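Class I phosphodiesterase PDEB1 (Leishmania major, PDB 2R8Q) belongs to the class I phosphodiesterases, with an all-helical catalytic domain of the HD type that holds zinc and magnesium ions and, here, 3-isobutyl-1-methylxanthine. Local coordinates at residues 18-21 / 22-25; 194-197 / 198-201; 111-114 / 115-119; 331-334 / 335-339. All blocks are in the same frame, centred on the assembly; numbering follows the deposited sequence.

The four contacts are local ones, each within a turn or two of a helix. Contacts 1 and 2 are N-terminal caps on the surface, of helices 21-28 and 197-212, with centres about 27 Å apart; contact 3 covers the last turns of helix 102-118 and Gly119 after it, and contact 4 lies within helix 330-348. These last two touch: Trp331 and Cys332 pack on Thr114, Tyr115, Thr118 and Gly119, and Tyr115 CE2 is 3.6 Å from Cys332 SG. Each also lies near a bound ligand: the Leu112 side chain is about 10 Å from the zinc ion, and the Val336 side chain about 10 Å from 3-isobutyl-1-methylxanthine. Contacts 1 and 2 each lie opposite contact 4 across the chain's centre.

Contact 1 (18-21 / 22-25); sequences AVTP and EERE
A capping box opens helix 21-28, with Thr20 as its N-cap and Glu23 as the reciprocal partner. The backbone N of Glu23 donates to Thr20 OG1 at 3.2 Å, and in return Thr20 N donates to Glu23 OE2 at 2.9 Å. This second bond is nearly straight (171° at the hydrogen), although it meets the oxygen from above the carboxylate plane. Thr20 OG1 lies between its own backbone N and carbonyl carbon (chi1 65°), which turns the hydroxyl toward the first turn of the helix; the side chains of Thr20 and Glu23 cross at about a right angle, and Glu23 CG is held tightly against Thr20 OG1, at 2.9 Å. The carboxylate thereby answers an N-H that precedes the helix, while the hydroxyl answers one of its first turn. Regular helix bonds follow, from Arg24 N to Thr20 O and from Glu25 N to Pro21 O. Arg24 bends back at chi3 (-70°), laying its guanidinium with one face over Thr20 O; NH2 comes within 3.6 Å of Pro21 CG, and NH1 makes a weak bond to Val19 O at 3.1 Å. Val19 CG1 rests on the aliphatic part of Arg24, 3.9 Å from its CG. Glu23 OE2 also forms a salt bridge with Arg92, and Arg24 NH1 a hydrogen bond with Asn85. Through these, and through Val19 lying on Asn85, Leu88 and Gln89, the capped start of helix 21-28 is fastened to helix 80-92.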
# COMPACT_ATOMS: atom_id res chain seq x y z
N ALA A 18 5.96 3.07 19.94
CA ALA A 18 7.35 3.39 20.22
C ALA A 18 8.17 2.20 20.71
O ALA A 18 7.63 1.24 21.27
CB ALA A 18 7.42 4.51 21.25
N VAL A 19 9.47 2.27 20.46
CA VAL A 19 10.40 1.24 20.90
C VAL A 19 10.77 1.63 22.33
O VAL A 19 11.10 2.78 22.60
CB VAL A 19 11.68 1.23 20.04
CG1 VAL A 19 12.70 0.26 20.61
CG2 VAL A 19 11.33 0.83 18.61
N THR A 20 10.69 0.67 23.25
CA THR A 20 10.99 0.95 24.65
C THR A 20 12.48 0.85 24.95
O THR A 20 13.24 0.23 24.21
CB THR A 20 10.26 -0.03 25.58
OG1 THR A 20 10.75 -1.36 25.35
CG2 THR A 20 8.76 0.01 25.31
N PRO A 21 12.91 1.49 26.05
CA PRO A 21 14.33 1.44 26.42
C PRO A 21 14.75 -0.00 26.68
O PRO A 21 15.86 -0.40 26.35
CB PRO A 21 14.37 2.28 27.70
CG PRO A 21 13.30 3.29 27.46
CD PRO A 21 12.18 2.45 26.89
N GLU A 22 13.85 -0.77 27.29
CA GLU A 22 14.12 -2.17 27.59
C GLU A 22 14.43 -2.95 26.31
O GLU A 22 15.33 -3.78 26.30
CB GLU A 22 12.92 -2.81 28.30
CG GLU A 22 12.73 -2.35 29.75
CD GLU A 22 12.07 -0.99 29.88
OE1 GLU A 22 11.86 -0.54 31.03
OE2 GLU A 22 11.75 -0.36 28.85
N GLU A 23 13.67 -2.69 25.25
CA GLU A 23 13.90 -3.39 23.99
C GLU A 23 15.28 -3.04 23.43
O GLU A 23 15.98 -3.91 22.90
CB GLU A 23 12.82 -3.02 22.96
CG GLU A 23 11.41 -3.40 23.38
CD GLU A 23 10.37 -2.98 22.36
OE1 GLU A 23 10.25 -3.65 21.31
OE2 GLU A 23 9.66 -1.98 22.61
N ARG A 24 15.68 -1.78 23.54
CA ARG A 24 16.98 -1.37 23.05
C ARG A 24 18.06 -1.98 23.93
O ARG A 24 19.09 -2.45 23.43
CB ARG A 24 17.11 0.16 23.03
CG ARG A 24 16.29 0.85 21.94
CD ARG A 24 16.62 2.34 21.84
NE ARG A 24 16.13 3.09 22.99
CZ ARG A 24 14.91 3.61 23.09
NH1 ARG A 24 14.05 3.46 22.09
NH2 ARG A 24 14.54 4.26 24.18
N GLU A 25 17.83 -1.99 25.24
CA GLU A 25 18.77 -2.55 26.19
C GLU A 25 19.03 -4.03 25.94
O GLU A 25 20.16 -4.50 26.08
CB GLU A 25 18.25 -2.34 27.62
CG GLU A 25 18.42 -0.91 28.12
CD GLU A 25 17.47 -0.56 29.25
OE1 GLU A 25 17.18 -1.45 30.09
OE2 GLU A 25 17.01 0.60 29.31

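Contact 2 (194-197 / 198-201)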
# COMPACT_ATOMS: atom_id res chain seq x y z
N GLY A 194 19.18 12.88 8.88
CA GLY A 194 20.27 13.82 8.68
C GLY A 194 20.48 14.28 7.25
O GLY A 194 21.37 15.09 6.97
N LEU A 195 19.67 13.77 6.33
CA LEU A 195 19.82 14.13 4.93
C LEU A 195 19.08 15.42 4.56
O LEU A 195 18.06 15.76 5.17
CB LEU A 195 19.32 13.00 4.04
CG LEU A 195 20.01 11.65 4.23
CD1 LEU A 195 19.37 10.64 3.29
CD2 LEU A 195 21.50 11.78 3.96
N SER A 196 19.61 16.12 3.57
CA SER A 196 18.99 17.34 3.09
C SER A 196 17.72 16.91 2.37
O SER A 196 17.56 15.73 2.04
CB SER A 196 19.92 18.05 2.11
OG SER A 196 20.11 17.26 0.94
N GLY A 197 16.82 17.85 2.11
CA GLY A 197 15.58 17.52 1.43
C GLY A 197 15.83 16.85 0.09
O GLY A 197 15.14 15.89 -0.27
N GLN A 198 16.83 17.34 -0.63
CA GLN A 198 17.18 16.79 -1.93
C GLN A 198 17.68 15.36 -1.80
O GLN A 198 17.27 14.47 -2.56
CB GLN A 198 18.26 17.65 -2.59
CG GLN A 198 18.65 17.22 -3.99
CD GLN A 198 19.71 18.11 -4.59
OE1 GLN A 198 19.53 19.33 -4.70
NE2 GLN A 198 20.84 17.52 -4.99
N ASP A 199 18.56 15.12 -0.84
CA ASP A 199 19.09 13.78 -0.64
C ASP A 199 18.04 12.82 -0.09
O ASP A 199 18.11 11.62 -0.35
CB ASP A 199 20.31 13.81 0.28
CG ASP A 199 21.52 14.41 -0.40
OD1 ASP A 199 21.60 14.34 -1.64
OD2 ASP A 199 22.40 14.94 0.31
N VAL A 200 17.07 13.33 0.66
CA VAL A 200 16.03 12.47 1.21
C VAL A 200 15.19 11.92 0.06
O VAL A 200 14.89 10.72 0.02
CB VAL A 200 15.10 13.22 2.20
CG1 VAL A 200 13.91 12.35 2.56
CG2 VAL A 200 15.87 13.58 3.46
N ALA A 201 14.82 12.78 -0.88
CA ALA A 201 14.02 12.34 -2.02
C ALA A 201 14.82 11.34 -2.84
O ALA A 201 14.28 10.35 -3.34
CB ALA A 201 13.63 13.53 -2.87
O HOH W 1 22.20 15.55 2.87
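Ser196 OG accepts from Asp199 N at 3.2 Å, the capping bond that begins helix 197-212 with Ser196 as its N-cap. The bond is fairly straight, 163° at the hydrogen, and it gives one amide of the first turn an acceptor. At chi1 65° the serine OG swings in toward that amide. Asp199 turns its carboxylate back toward the cap, but its link to the Ser196 backbone runs through a water: this water accepts a hydrogen bond from Ser196 N at 2.7 Å and donates to Asp199 OD2 at 2.6 Å. The aspartate thus serves the N-H of the N-cap residue indirectly, a water-mediated counterpart of the reciprocal bond in a capping box. Its negative charge near the helix N-terminus would probably be favourable to the helix dipole. Behind this polar shell lies an apolar one. Leu195 CB meets Val200 CG2 at 3.5 Å and Asp199 CB at 4.0 Å; the pairing of Leu195, at N', with Val200, at N4, has the pattern of a hydrophobic staple. Val200 CG2 also lies 3.1 Å from Ser196 O, the carbonyl that accepts from Val200 N at 2.8 Å. Leu195 and Asp199 both rest on Leu128 of helix 127-139, whereas Ala201 packs on Asp156 of the second subunit, which places this capped turn beside the dimer partner.

Contact 3 (111-114 / 115-119); sequences TLHT and YLYTG
Thr111 O is gripped by two donors, Tyr115 N at 3.0 Å and the hydroxyl of Thr114, whose OG1 lies 2.6 Å away. The hydroxyl bond lies in the carbonyl plane and falls on a lone pair; a chi1 of 71° folds Thr114 OG1 back over its own backbone to reach it. The same carbonyl oxygen lies over one face of the Tyr115 ring, toward its rim. Farther out on the ring Thr111 CG2 makes a CH-pi contact, 3.9 Å from the centroid and 28° off the normal. His113 and Tyr117, four residues apart, form an edge-to-face pair with planes at 55°: Tyr117 CD1 stands over the centre of the imidazole, 3.5 Å above its plane. A water in that plane joins His113 ND1 to Thr118 OG1, each at 2.9 Å, and helps to fix the ring's rotation. A wider, pi-type turn lies at 115-118, where Gly119 N donates to Thr114 O at 2.7 Å while the Thr118 N bond to that oxygen is weak. Helix 102-118 is packed against helix 127-139 through Leu112 and Tyr117, helix 239-254 through Tyr115 and Leu116, and helix 330-348 through Thr114, Tyr115 and Thr118.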
# COMPACT_ATOMS: atom_id res chain seq x y z
N THR A 111 25.50 -9.50 3.88
CA THR A 111 26.06 -9.96 2.62
C THR A 111 26.37 -8.78 1.71
O THR A 111 27.42 -8.74 1.06
CB THR A 111 25.07 -10.91 1.91
OG1 THR A 111 24.85 -12.06 2.73
CG2 THR A 111 25.62 -11.35 0.57
N LEU A 112 25.48 -7.80 1.66
CA LEU A 112 25.71 -6.63 0.82
C LEU A 112 26.94 -5.87 1.30
O LEU A 112 27.69 -5.32 0.50
CB LEU A 112 24.49 -5.71 0.82
CG LEU A 112 23.31 -6.26 0.01
CD1 LEU A 112 22.10 -5.35 0.19
CD2 LEU A 112 23.70 -6.35 -1.46
N HIS A 113 27.16 -5.85 2.62
CA HIS A 113 28.33 -5.17 3.14
C HIS A 113 29.56 -5.86 2.56
O HIS A 113 30.48 -5.20 2.10
CB HIS A 113 28.35 -5.21 4.67
CG HIS A 113 29.47 -4.43 5.29
ND1 HIS A 113 30.78 -4.87 5.27
CD2 HIS A 113 29.48 -3.24 5.94
CE1 HIS A 113 31.54 -3.98 5.88
NE2 HIS A 113 30.78 -2.98 6.30
N THR A 114 29.56 -7.20 2.55
CA THR A 114 30.72 -7.90 2.00
C THR A 114 30.91 -7.62 0.51
O THR A 114 32.04 -7.57 0.04
CB THR A 114 30.65 -9.44 2.23
OG1 THR A 114 29.65 -10.03 1.40
CG2 THR A 114 30.36 -9.75 3.69
N TYR A 115 29.82 -7.43 -0.22
CA TYR A 115 29.95 -7.15 -1.65
C TYR A 115 30.52 -5.76 -1.87
O TYR A 115 31.37 -5.55 -2.75
CB TYR A 115 28.59 -7.23 -2.35
CG TYR A 115 27.99 -8.62 -2.43
CD1 TYR A 115 26.70 -8.81 -2.91
CD2 TYR A 115 28.72 -9.75 -2.05
CE1 TYR A 115 26.14 -10.08 -3.01
CE2 TYR A 115 28.17 -11.03 -2.14
CZ TYR A 115 26.88 -11.18 -2.63
OH TYR A 115 26.31 -12.44 -2.71
N LEU A 116 30.06 -4.80 -1.07
CA LEU A 116 30.51 -3.42 -1.18
C LEU A 116 31.95 -3.21 -0.76
O LEU A 116 32.72 -2.53 -1.45
CB LEU A 116 29.63 -2.51 -0.32
CG LEU A 116 28.19 -2.29 -0.79
CD1 LEU A 116 27.42 -1.54 0.29
CD2 LEU A 116 28.19 -1.50 -2.10
N TYR A 117 32.34 -3.80 0.36
CA TYR A 117 33.69 -3.57 0.86
C TYR A 117 34.71 -4.68 0.63
O TYR A 117 35.85 -4.39 0.27
CB TYR A 117 33.57 -3.13 2.32
CG TYR A 117 32.70 -1.89 2.41
CD1 TYR A 117 31.41 -1.95 2.96
CD2 TYR A 117 33.11 -0.69 1.84
CE1 TYR A 117 30.56 -0.83 2.92
CE2 TYR A 117 32.28 0.42 1.80
CZ TYR A 117 31.00 0.35 2.34
OH TYR A 117 30.18 1.45 2.27
N THR A 118 34.32 -5.93 0.81
CA THR A 118 35.27 -7.01 0.55
C THR A 118 35.30 -7.21 -0.96
O THR A 118 36.36 -7.42 -1.55
CB THR A 118 34.83 -8.33 1.24
OG1 THR A 118 34.79 -8.14 2.65
CG2 THR A 118 35.80 -9.46 0.91
N GLY A 119 34.13 -7.11 -1.58
CA GLY A 119 34.01 -7.27 -3.02
C GLY A 119 34.31 -6.01 -3.83
O GLY A 119 34.29 -6.04 -5.06
O HOH W 2 32.95 -6.35 4.06

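Contact 4 (331-334 / 335-339)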
# COMPACT_ATOMS: atom_id res chain seq x y z
N TRP A 331 34.87 -14.69 -5.53
CA TRP A 331 34.64 -15.76 -4.57
C TRP A 331 33.20 -16.28 -4.63
O TRP A 331 32.94 -17.44 -4.33
CB TRP A 331 34.98 -15.29 -3.15
CG TRP A 331 33.86 -14.62 -2.41
CD1 TRP A 331 32.81 -15.23 -1.78
CD2 TRP A 331 33.67 -13.21 -2.22
NE1 TRP A 331 31.97 -14.29 -1.22
CE2 TRP A 331 32.48 -13.04 -1.48
CE3 TRP A 331 34.38 -12.07 -2.62
CZ2 TRP A 331 31.99 -11.78 -1.12
CZ3 TRP A 331 33.90 -10.81 -2.26
CH2 TRP A 331 32.71 -10.68 -1.51
N CYS A 332 32.26 -15.42 -5.03
CA CYS A 332 30.86 -15.82 -5.13
C CYS A 332 30.72 -16.89 -6.21
O CYS A 332 30.03 -17.89 -6.02
CB CYS A 332 29.98 -14.63 -5.50
SG CYS A 332 29.97 -13.31 -4.28
N VAL A 333 31.37 -16.65 -7.35
CA VAL A 333 31.33 -17.58 -8.46
C VAL A 333 32.06 -18.87 -8.11
O VAL A 333 31.57 -19.97 -8.38
CB VAL A 333 31.97 -16.97 -9.73
CG1 VAL A 333 32.10 -18.03 -10.81
CG2 VAL A 333 31.12 -15.81 -10.23
N ASP A 334 33.24 -18.75 -7.50
CA ASP A 334 34.01 -19.92 -7.12
C ASP A 334 33.24 -20.80 -6.15
O ASP A 334 33.28 -22.02 -6.24
CB ASP A 334 35.34 -19.52 -6.48
CG ASP A 334 36.22 -18.73 -7.42
OD1 ASP A 334 36.11 -18.92 -8.64
OD2 ASP A 334 37.04 -17.92 -6.93
N THR A 335 32.52 -20.18 -5.22
CA THR A 335 31.78 -20.94 -4.23
C THR A 335 30.50 -21.56 -4.78
O THR A 335 30.15 -22.68 -4.41
CB THR A 335 31.43 -20.07 -3.00
OG1 THR A 335 32.63 -19.49 -2.48
CG2 THR A 335 30.79 -20.92 -1.92
N VAL A 336 29.80 -20.86 -5.66
CA VAL A 336 28.59 -21.44 -6.21
C VAL A 336 28.97 -22.65 -7.07
O VAL A 336 28.24 -23.64 -7.10
CB VAL A 336 27.78 -20.41 -7.07
CG1 VAL A 336 28.52 -20.09 -8.35
CG2 VAL A 336 26.40 -20.97 -7.37
N ASN A 337 30.12 -22.57 -7.74
CA ASN A 337 30.56 -23.68 -8.57
C ASN A 337 30.97 -24.87 -7.71
O ASN A 337 30.64 -26.01 -8.03
CB ASN A 337 31.74 -23.27 -9.46
CG ASN A 337 31.35 -22.24 -10.51
OD1 ASN A 337 30.26 -22.29 -11.06
ND2 ASN A 337 32.26 -21.32 -10.81
N SER A 338 31.69 -24.61 -6.62
CA SER A 338 32.11 -25.69 -5.73
C SER A 338 30.89 -26.27 -5.01
O SER A 338 30.87 -27.46 -4.68
CB SER A 338 33.15 -25.19 -4.71
OG SER A 338 32.65 -24.13 -3.92
N ASN A 339 29.88 -25.44 -4.77
CA ASN A 339 28.67 -25.93 -4.12
C ASN A 339 27.90 -26.85 -5.06
O ASN A 339 27.39 -27.89 -4.64
CB ASN A 339 27.77 -24.78 -3.67
CG ASN A 339 28.25 -24.12 -2.38
OD1 ASN A 339 29.03 -24.70 -1.63
ND2 ASN A 339 27.78 -22.91 -2.12
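Regular helix runs through 331-339, with the N-H groups of Thr335, Val336, Asn337 and Ser338 donating to the carbonyls of Trp331, Cys332, Val333 and Asp334 at 2.9 to 3.1 Å. Trp331 O accepts a second hydrogen bond, from the Thr335 hydroxyl, with OG1 at 2.8 Å, and the hydroxyl and the amide come from opposite faces of the carbonyl plane. Thr335 OG1 is placed for this by lying anti to its own carbonyl carbon (chi1 -54°), which turns the hydroxyl back toward the preceding turn; it also sits at the edge of the Trp331 indole, 4.3 Å from CD1. Over one face of that indole, toward its rim, lies Cys332 SG. Val333 and Asn337 run side by side, pointing the same way, and CG1 of the valine touches ND2 of the asparagine at 3.3 Å. Asn337 OD1 accepts from Arg319, whose side chain also packs on Val333, while Val336 CG1 comes within 3.1 Å of Val333 O. Backbone carbonyls bonded by a threonine hydroxyl one turn later are a familiar feature of helices. Here the feature belongs to the last helix of the modelled catalytic domain, 330-348, packed on helix 302-324 through Cys332, Val333 and Val336.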